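Local coordinates for protein alkaline phosphatase (Antarctic bacterium, PDB 2W5V) that probably hydrolyses phosphate monoesters as a zinc- and magnesium-dependent alkaline phosphatase, through a phosphoserine intermediate, at residues G189-D201 with A206-E218. The protein carries 1 engineered substitution. Residues are numbered along the deposited sequence; the frame is centred on the assembly and turned at random.
Unlike the reference sequence in segment 189-201: Ala198 (reference Gly).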
loop_
_atom_site.group_PDB
_atom_site.type_symbol
_atom_site.label_atom_id
_atom_site.label_comp_id
_atom_site.label_asym_id
_atom_site.label_seq_id
_atom_site.Cartn_x
_atom_site.Cartn_y
_atom_site.Cartn_z
ATOM N N GLY B 189 -38.625 15.823 -15.942
ATOM C CA GLY B 189 -39.495 16.835 -15.369
ATOM C C GLY B 189 -38.814 17.540 -14.213
ATOM O O GLY B 189 -39.365 18.478 -13.647
ATOM N N ASN B 190 -37.623 17.064 -13.849
ATOM C CA ASN B 190 -36.781 17.720 -12.844
ATOM C C ASN B 190 -35.569 18.407 -13.472
ATOM O O ASN B 190 -34.534 18.557 -12.826
ATOM C CB ASN B 190 -36.304 16.720 -11.781
ATOM C CG ASN B 190 -37.328 16.495 -10.684
ATOM O OD1 ASN B 190 -37.401 17.261 -9.723
ATOM N ND2 ASN B 190 -38.116 15.432 -10.814
ATOM N N GLN B 191 -35.699 18.793 -14.737
ATOM C CA GLN B 191 -34.677 19.576 -15.440
ATOM C C GLN B 191 -33.509 18.768 -16.018
ATOM O O GLN B 191 -32.548 19.343 -16.534
ATOM C CB GLN B 191 -34.148 20.706 -14.556
ATOM C CG GLN B 191 -35.176 21.782 -14.251
ATOM C CD GLN B 191 -34.585 22.939 -13.468
ATOM O OE1 GLN B 191 -34.499 24.061 -13.966
ATOM N NE2 GLN B 191 -34.160 22.666 -12.237
ATOM N N PHE B 192 -33.591 17.444 -15.947
ATOM C CA PHE B 192 -32.570 16.608 -16.572
ATOM C C PHE B 192 -32.804 16.412 -18.061
ATOM O O PHE B 192 -33.870 15.963 -18.475
ATOM C CB PHE B 192 -32.490 15.242 -15.893
ATOM C CG PHE B 192 -31.625 15.227 -14.677
ATOM C CD1 PHE B 192 -32.181 15.372 -13.418
ATOM C CD2 PHE B 192 -30.253 15.080 -14.792
ATOM C CE1 PHE B 192 -31.380 15.357 -12.292
ATOM C CE2 PHE B 192 -29.453 15.070 -13.674
ATOM C CZ PHE B 192 -30.016 15.208 -12.425
ATOM N N THR B 193 -31.803 16.760 -18.863
ATOM C CA THR B 193 -31.762 16.305 -20.240
ATOM C C THR B 193 -31.137 14.918 -20.205
ATOM O O THR B 193 -30.077 14.735 -19.616
ATOM C CB THR B 193 -30.927 17.245 -21.128
ATOM O OG1 THR B 193 -31.570 18.528 -21.197
ATOM C CG2 THR B 193 -30.799 16.675 -22.533
ATOM N N ILE B 194 -31.801 13.938 -20.811
ATOM C CA ILE B 194 -31.328 12.557 -20.738
ATOM C C ILE B 194 -30.973 12.008 -22.116
ATOM O O ILE B 194 -31.757 12.111 -23.048
ATOM C CB ILE B 194 -32.388 11.629 -20.109
ATOM C CG1 ILE B 194 -32.743 12.088 -18.694
ATOM C CG2 ILE B 194 -31.915 10.177 -20.121
ATOM C CD1 ILE B 194 -31.593 12.026 -17.719
ATOM N N ASN B 195 -29.793 11.418 -22.228
ATOM C CA ASN B 195 -29.386 10.736 -23.445
ATOM C C ASN B 195 -29.180 9.261 -23.131
ATOM O O ASN B 195 -28.475 8.911 -22.180
ATOM C CB ASN B 195 -28.108 11.372 -24.005
ATOM C CG ASN B 195 -27.662 10.751 -25.315
ATOM O OD1 ASN B 195 -27.670 9.531 -25.474
ATOM N ND2 ASN B 195 -27.253 11.594 -26.262
ATOM N N THR B 196 -29.808 8.393 -23.915
ATOM C CA THR B 196 -29.670 6.963 -23.695
ATOM C C THR B 196 -29.047 6.286 -24.899
ATOM O O THR B 196 -29.100 5.065 -25.019
ATOM C CB THR B 196 -31.022 6.295 -23.407
ATOM O OG1 THR B 196 -31.858 6.383 -24.572
ATOM C CG2 THR B 196 -31.709 6.974 -22.243
ATOM N N THR B 197 -28.459 7.084 -25.787
ATOM C CA THR B 197 -27.876 6.568 -27.018
ATOM C C THR B 197 -26.358 6.447 -26.934
ATOM O O THR B 197 -25.808 5.358 -27.084
ATOM C CB THR B 197 -28.235 7.458 -28.212
ATOM O OG1 THR B 197 -29.659 7.532 -28.338
ATOM C CG2 THR B 197 -27.649 6.888 -29.485
ATOM N N ALA B 198 -25.682 7.566 -26.698
ATOM C CA ALA B 198 -24.224 7.566 -26.603
ATOM C C ALA B 198 -23.730 8.822 -25.896
ATOM O O ALA B 198 -24.467 9.804 -25.778
ATOM C CB ALA B 198 -23.601 7.462 -27.993
ATOM N N LEU B 199 -22.489 8.793 -25.413
ATOM C CA LEU B 199 -21.871 10.010 -24.907
ATOM C C LEU B 199 -21.678 10.941 -26.086
ATOM O O LEU B 199 -21.338 10.501 -27.177
ATOM C CB LEU B 199 -20.503 9.734 -24.285
ATOM C CG LEU B 199 -20.365 9.311 -22.834
ATOM C CD1 LEU B 199 -18.870 9.210 -22.509
ATOM C CD2 LEU B 199 -21.071 10.269 -21.889
ATOM N N THR B 200 -21.901 12.227 -25.864
ATOM C CA THR B 200 -21.725 13.225 -26.904
ATOM C C THR B 200 -20.547 14.111 -26.525
ATOM O O THR B 200 -19.848 13.836 -25.545
ATOM C CB THR B 200 -22.979 14.090 -27.028
ATOM O OG1 THR B 200 -23.245 14.707 -25.764
ATOM C CG2 THR B 200 -24.173 13.231 -27.408
ATOM N N ASP B 201 -20.323 15.172 -27.293
ATOM C CA ASP B 201 -19.288 16.143 -26.946
ATOM C C ASP B 201 -19.886 17.281 -26.124
ATOM O O ASP B 201 -21.107 17.361 -25.955
ATOM C CB ASP B 201 -18.604 16.694 -28.201
ATOM C CG ASP B 201 -19.466 17.702 -28.939
ATOM O OD1 ASP B 201 -20.711 17.610 -28.841
ATOM O OD2 ASP B 201 -18.896 18.587 -29.619
ATOM N N ALA B 206 -23.999 21.753 -23.904
ATOM C CA ALA B 206 -23.553 22.937 -23.177
ATOM C C ALA B 206 -24.690 23.778 -22.604
ATOM O O ALA B 206 -24.560 24.340 -21.518
ATOM C CB ALA B 206 -22.659 23.789 -24.053
ATOM N N SER B 207 -25.799 23.874 -23.331
ATOM C CA SER B 207 -26.890 24.746 -22.897
ATOM C C SER B 207 -27.958 24.033 -22.065
ATOM O O SER B 207 -28.993 24.615 -21.750
ATOM C CB SER B 207 -27.526 25.467 -24.090
ATOM O OG SER B 207 -27.997 24.544 -25.051
ATOM N N ASN B 208 -27.711 22.779 -21.705
ATOM C CA ASN B 208 -28.626 22.075 -20.813
ATOM C C ASN B 208 -28.363 22.458 -19.358
ATOM O O ASN B 208 -27.222 22.705 -18.978
ATOM C CB ASN B 208 -28.485 20.564 -20.980
ATOM C CG ASN B 208 -28.872 20.088 -22.364
ATOM O OD1 ASN B 208 -28.358 19.079 -22.845
ATOM N ND2 ASN B 208 -29.783 20.802 -23.007
ATOM N N ARG B 209 -29.414 22.495 -18.542
ATOM C CA ARG B 209 -29.254 22.786 -17.121
ATOM C C ARG B 209 -28.613 21.603 -16.380
ATOM O O ARG B 209 -27.707 21.781 -15.563
ATOM C CB ARG B 209 -30.600 23.158 -16.495
ATOM C CG ARG B 209 -30.556 23.382 -14.993
ATOM C CD ARG B 209 -29.464 24.371 -14.580
ATOM N NE ARG B 209 -29.419 24.560 -13.127
ATOM C CZ ARG B 209 -28.647 23.863 -12.293
ATOM N NH1 ARG B 209 -27.829 22.916 -12.754
ATOM N NH2 ARG B 209 -28.691 24.117 -10.987
ATOM N N LYS B 210 -29.092 20.396 -16.662
ATOM C CA LYS B 210 -28.485 19.190 -16.110
ATOM C C LYS B 210 -28.437 18.135 -17.196
ATOM O O LYS B 210 -29.219 18.181 -18.138
ATOM C CB LYS B 210 -29.302 18.640 -14.948
ATOM C CG LYS B 210 -29.560 19.596 -13.804
ATOM C CD LYS B 210 -30.352 18.846 -12.738
ATOM C CE LYS B 210 -31.144 19.760 -11.835
ATOM N NZ LYS B 210 -32.206 18.974 -11.149
ATOM N N MET B 211 -27.550 17.161 -17.048
ATOM C CA MET B 211 -27.378 16.163 -18.092
ATOM C C MET B 211 -27.207 14.773 -17.507
ATOM O O MET B 211 -26.421 14.573 -16.582
ATOM C CB MET B 211 -26.171 16.523 -18.958
ATOM C CG MET B 211 -26.058 15.678 -20.209
ATOM S SD MET B 211 -27.422 16.027 -21.320
ATOM C CE MET B 211 -27.489 14.515 -22.279
ATOM N N GLY B 212 -27.941 13.810 -18.051
ATOM C CA GLY B 212 -27.838 12.433 -17.600
ATOM C C GLY B 212 -27.642 11.474 -18.762
ATOM O O GLY B 212 -28.361 11.539 -19.763
ATOM N N PHE B 213 -26.659 10.585 -18.640
ATOM C CA PHE B 213 -26.412 9.565 -19.656
ATOM C C PHE B 213 -26.680 8.176 -19.076
ATOM O O PHE B 213 -26.003 7.748 -18.131
ATOM C CB PHE B 213 -24.962 9.625 -20.145
ATOM C CG PHE B 213 -24.631 10.849 -20.958
ATOM C CD1 PHE B 213 -24.798 10.851 -22.337
ATOM C CD2 PHE B 213 -24.115 11.985 -20.347
ATOM C CE1 PHE B 213 -24.474 11.973 -23.096
ATOM C CE2 PHE B 213 -23.792 13.111 -21.094
ATOM C CZ PHE B 213 -23.970 13.106 -22.472
ATOM N N LEU B 214 -27.667 7.484 -19.639
ATOM C CA LEU B 214 -27.990 6.112 -19.244
ATOM C C LEU B 214 -27.731 5.193 -20.434
ATOM O O LEU B 214 -28.621 4.966 -21.251
ATOM C CB LEU B 214 -29.456 6.016 -18.778
ATOM C CG LEU B 214 -29.768 6.708 -17.444
ATOM C CD1 LEU B 214 -31.275 6.856 -17.227
ATOM C CD2 LEU B 214 -29.117 5.959 -16.272
ATOM N N LEU B 215 -26.509 4.664 -20.517
ATOM C CA LEU B 215 -26.004 4.079 -21.760
ATOM C C LEU B 215 -26.005 2.551 -21.815
ATOM O O LEU B 215 -25.396 1.953 -22.704
ATOM C CB LEU B 215 -24.599 4.618 -22.050
ATOM C CG LEU B 215 -24.514 6.142 -22.129
ATOM C CD1 LEU B 215 -23.093 6.589 -22.415
ATOM C CD2 LEU B 215 -25.493 6.674 -23.192
ATOM N N ALA B 216 -26.695 1.926 -20.871
ATOM C CA ALA B 216 -26.813 0.475 -20.838
ATOM C C ALA B 216 -28.009 0.121 -19.977
ATOM O O ALA B 216 -28.397 0.902 -19.116
ATOM C CB ALA B 216 -25.546 -0.157 -20.270
ATOM N N ASP B 217 -28.598 -1.045 -20.217
ATOM C CA ASP B 217 -29.758 -1.477 -19.444
ATOM C C ASP B 217 -29.344 -1.765 -18.010
ATOM O O ASP B 217 -30.031 -1.374 -17.071
ATOM C CB ASP B 217 -30.402 -2.717 -20.067
ATOM C CG ASP B 217 -31.025 -2.434 -21.426
ATOM O OD1 ASP B 217 -31.144 -1.247 -21.798
ATOM O OD2 ASP B 217 -31.395 -3.406 -22.120
ATOM N N GLU B 218 -28.218 -2.460 -17.854
ATOM C CA GLU B 218 -27.647 -2.731 -16.541
ATOM C C GLU B 218 -26.241 -2.130 -16.462
ATOM O O GLU B 218 -26.082 -0.919 -16.576
ATOM C CB GLU B 218 -27.644 -4.235 -16.262
ATOM C CG GLU B 218 -29.049 -4.844 -16.220
ATOM C CD GLU B 218 -29.790 -4.521 -14.934
ATOM O OE1 GLU B 218 -31.035 -4.380 -14.967
ATOM O OE2 GLU B 218 -29.125 -4.403 -13.883
HETATM O O HOH W 1 -31.528 20.165 -18.847
HETATM O O HOH W 2 -29.028 3.058 -22.973
#
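Thr193, Ile194 and Asn195 pair in parallel with Met211, Gly212 and Phe213 at one edge of the large central sheet, in the two strands of a beta-alpha-beta unit whose short helix is 202-205. Thr193 and Asn195 each use both backbone groups: Thr193 N bonds Lys210 O and its carbonyl takes Gly212 N, then Asn195 N reaches Gly212 O (2.9 Å) and Asn195 O accepts from Leu214 N (3.0 Å). On the face bearing Phe192, the extended chain of Lys210 lays CD over the ring, 3.8 Å from its centroid, and carries NZ on to Asn190 O at 2.9 Å, almost in line with the carbonyl. With an alanine in place of this lysine, the ring would probably lose its CH-pi cover from CD, and Asn190 O its ammonium donor. On the other face, the Phe213 ring lies between Leu199 CD2, centred 3.6 Å above it, and Met211 CE, nearer the rim of the opposite side. The Asn195 chi1 of -177° carries the amide toward the following residues, where OD1 accepts from Thr197 N (2.6 Å), an Asx turn, and from Ala198 N, the wider Asx motif; beyond it the chain passes the edge of the Phe213 ring. Strand 192-195 is outermost within the chain, while 210-214 bonds on to 165-169; helix 183-188 covers Phe192 and Ile194, and helix 230-242 packs on Leu199 and Phe213.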